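Local coordinates for protein exosome complex exonuclease RRP46 homolog (Oryza sativa Japonica Group, PDB 3HKM) that binds double-stranded DNA and single-stranded RNA, shows hydrolytic DNase and phosphorolytic RNase activity in vitro, and is a probable component of the exosome core complex, at residues 137-142 with 220-225. Numbering follows the deposited sequence.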
loop_
_atom_site.group_PDB
_atom_site.type_symbol
_atom_site.label_atom_id
_atom_site.label_comp_id
_atom_site.label_asym_id
_atom_site.label_seq_id
_atom_site.Cartn_x
_atom_site.Cartn_y
_atom_site.Cartn_z
ATOM N N LEU A 137 -9.605 3.489 6.165
ATOM C CA LEU A 137 -8.824 2.521 5.400
ATOM C C LEU A 137 -8.029 3.206 4.287
ATOM O O LEU A 137 -8.469 4.209 3.725
ATOM C CB LEU A 137 -9.751 1.486 4.759
ATOM C CG LEU A 137 -10.051 0.169 5.466
ATOM C CD1 LEU A 137 -10.415 0.371 6.927
ATOM C CD2 LEU A 137 -11.145 -0.568 4.717
ATOM N N ALA A 138 -6.862 2.655 3.970
ATOM C CA ALA A 138 -6.126 3.048 2.774
ATOM C C ALA A 138 -6.176 1.909 1.752
ATOM O O ALA A 138 -5.753 0.789 2.036
ATOM C CB ALA A 138 -4.693 3.411 3.110
ATOM N N VAL A 139 -6.707 2.199 0.571
ATOM C CA VAL A 139 -6.767 1.219 -0.505
ATOM C C VAL A 139 -6.009 1.765 -1.720
ATOM O O VAL A 139 -6.417 2.752 -2.325
ATOM C CB VAL A 139 -8.242 0.843 -0.853
ATOM C CG1 VAL A 139 -8.339 0.201 -2.222
ATOM C CG2 VAL A 139 -8.812 -0.086 0.200
ATOM N N ALA A 140 -4.889 1.130 -2.054
ATOM C CA ALA A 140 -4.016 1.629 -3.113
ATOM C C ALA A 140 -4.130 0.794 -4.382
ATOM O O ALA A 140 -4.337 -0.411 -4.315
ATOM C CB ALA A 140 -2.572 1.664 -2.637
ATOM N N ILE A 141 -3.993 1.440 -5.537
ATOM C CA ILE A 141 -4.068 0.745 -6.820
ATOM C C ILE A 141 -3.065 1.315 -7.821
ATOM O O ILE A 141 -3.021 2.526 -8.040
ATOM C CB ILE A 141 -5.482 0.832 -7.438
ATOM C CG1 ILE A 141 -6.528 0.210 -6.505
ATOM C CG2 ILE A 141 -5.507 0.155 -8.796
ATOM C CD1 ILE A 141 -7.950 0.334 -7.010
ATOM N N GLY A 142 -2.267 0.438 -8.422
ATOM C CA GLY A 142 -1.351 0.829 -9.478
ATOM C C GLY A 142 -2.078 0.919 -10.809
ATOM O O GLY A 142 -2.588 -0.071 -11.312
ATOM N N SER A 220 -13.412 -0.210 -4.096
ATOM C CA SER A 220 -14.409 -0.811 -3.207
ATOM C C SER A 220 -14.251 -2.322 -3.114
ATOM O O SER A 220 -14.647 -2.927 -2.126
ATOM C CB SER A 220 -15.831 -0.480 -3.681
ATOM O OG SER A 220 -16.168 -1.241 -4.830
ATOM N N ARG A 221 -13.682 -2.937 -4.148
ATOM C CA ARG A 221 -13.406 -4.372 -4.111
ATOM C C ARG A 221 -12.358 -4.694 -3.040
ATOM O O ARG A 221 -12.482 -5.685 -2.318
ATOM C CB ARG A 221 -12.945 -4.886 -5.484
ATOM C CG ARG A 221 -14.088 -5.173 -6.450
ATOM C CD ARG A 221 -13.612 -5.886 -7.714
ATOM N NE ARG A 221 -14.672 -6.009 -8.717
ATOM C CZ ARG A 221 -15.451 -7.081 -8.871
ATOM N NH1 ARG A 221 -15.295 -8.139 -8.089
ATOM N NH2 ARG A 221 -16.392 -7.096 -9.808
ATOM N N ILE A 222 -11.338 -3.845 -2.937
ATOM C CA ILE A 222 -10.275 -4.043 -1.956
ATOM C C ILE A 222 -10.739 -3.768 -0.520
ATOM O O ILE A 222 -10.396 -4.510 0.403
ATOM C CB ILE A 222 -9.045 -3.166 -2.255
ATOM C CG1 ILE A 222 -8.441 -3.507 -3.618
ATOM C CG2 ILE A 222 -7.995 -3.344 -1.172
ATOM C CD1 ILE A 222 -7.382 -2.518 -4.051
ATOM N N SER A 223 -11.510 -2.701 -0.329
ATOM C CA SER A 223 -12.012 -2.369 1.008
ATOM C C SER A 223 -13.132 -3.314 1.487
ATOM O O SER A 223 -13.252 -3.568 2.684
ATOM C CB SER A 223 -12.424 -0.891 1.106
ATOM O OG SER A 223 -13.499 -0.587 0.235
ATOM N N ASP A 224 -13.934 -3.839 0.561
ATOM C CA ASP A 224 -14.946 -4.846 0.896
ATOM C C ASP A 224 -14.257 -6.112 1.417
ATOM O O ASP A 224 -14.805 -6.834 2.243
ATOM C CB ASP A 224 -15.809 -5.212 -0.324
ATOM C CG ASP A 224 -16.767 -4.094 -0.756
ATOM O OD1 ASP A 224 -16.911 -3.076 -0.040
ATOM O OD2 ASP A 224 -17.388 -4.247 -1.836
ATOM N N PHE A 225 -13.057 -6.374 0.905
ATOM C CA PHE A 225 -12.212 -7.482 1.350
ATOM C C PHE A 225 -11.700 -7.216 2.774
ATOM O O PHE A 225 -11.827 -8.064 3.672
ATOM C CB PHE A 225 -11.042 -7.640 0.365
ATOM C CG PHE A 225 -10.114 -8.797 0.665
ATOM C CD1 PHE A 225 -10.558 -10.108 0.593
ATOM C CD2 PHE A 225 -8.782 -8.566 0.969
ATOM C CE1 PHE A 225 -9.701 -11.166 0.847
ATOM C CE2 PHE A 225 -7.917 -9.621 1.226
ATOM C CZ PHE A 225 -8.380 -10.924 1.170
#
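Val139 sets both of its methyls against Ile222. CG1, anti to the backbone N (chi1 161°), comes within 3.4 Å of both CB and CD1 of Ile222, tighter than usual van der Waals contact. CG2 lies 3.6 Å from Ile222 CG2 and reaches on to the backbone N of Ser223, so the branched valine presents two methyls to the helix at once. Ile222 puts CG1 anti to its own carbonyl carbon (chi1 -61°) and, with the chain extended beyond, carries CD1 along the strand to the carbonyl O of Ala140 and, at 3.8 Å, to Ile141 CG1. In this RNase PH fold, helix 205-229 packs across one face of the antiparallel sheet containing strand 138-145, and the axes of strand 138-142 and helix 220-225 approach to 8.3 Å; Ala140 points the other way, its small methyl fitting against helix 115-130. With an alanine at Ile222, CG1, CG2 and CD1 are gone, which would probably open a gap beside both Val139 methyls and leave Ile141 CG1 without its partner. The short side chain of Ser223 suits a position facing the strand: its CB rests 3.8 Å from Val139 CG2 and equally far from Leu137 CD2, while the OG of this buried serine makes a weak hydrogen bond to Asn173 OD1.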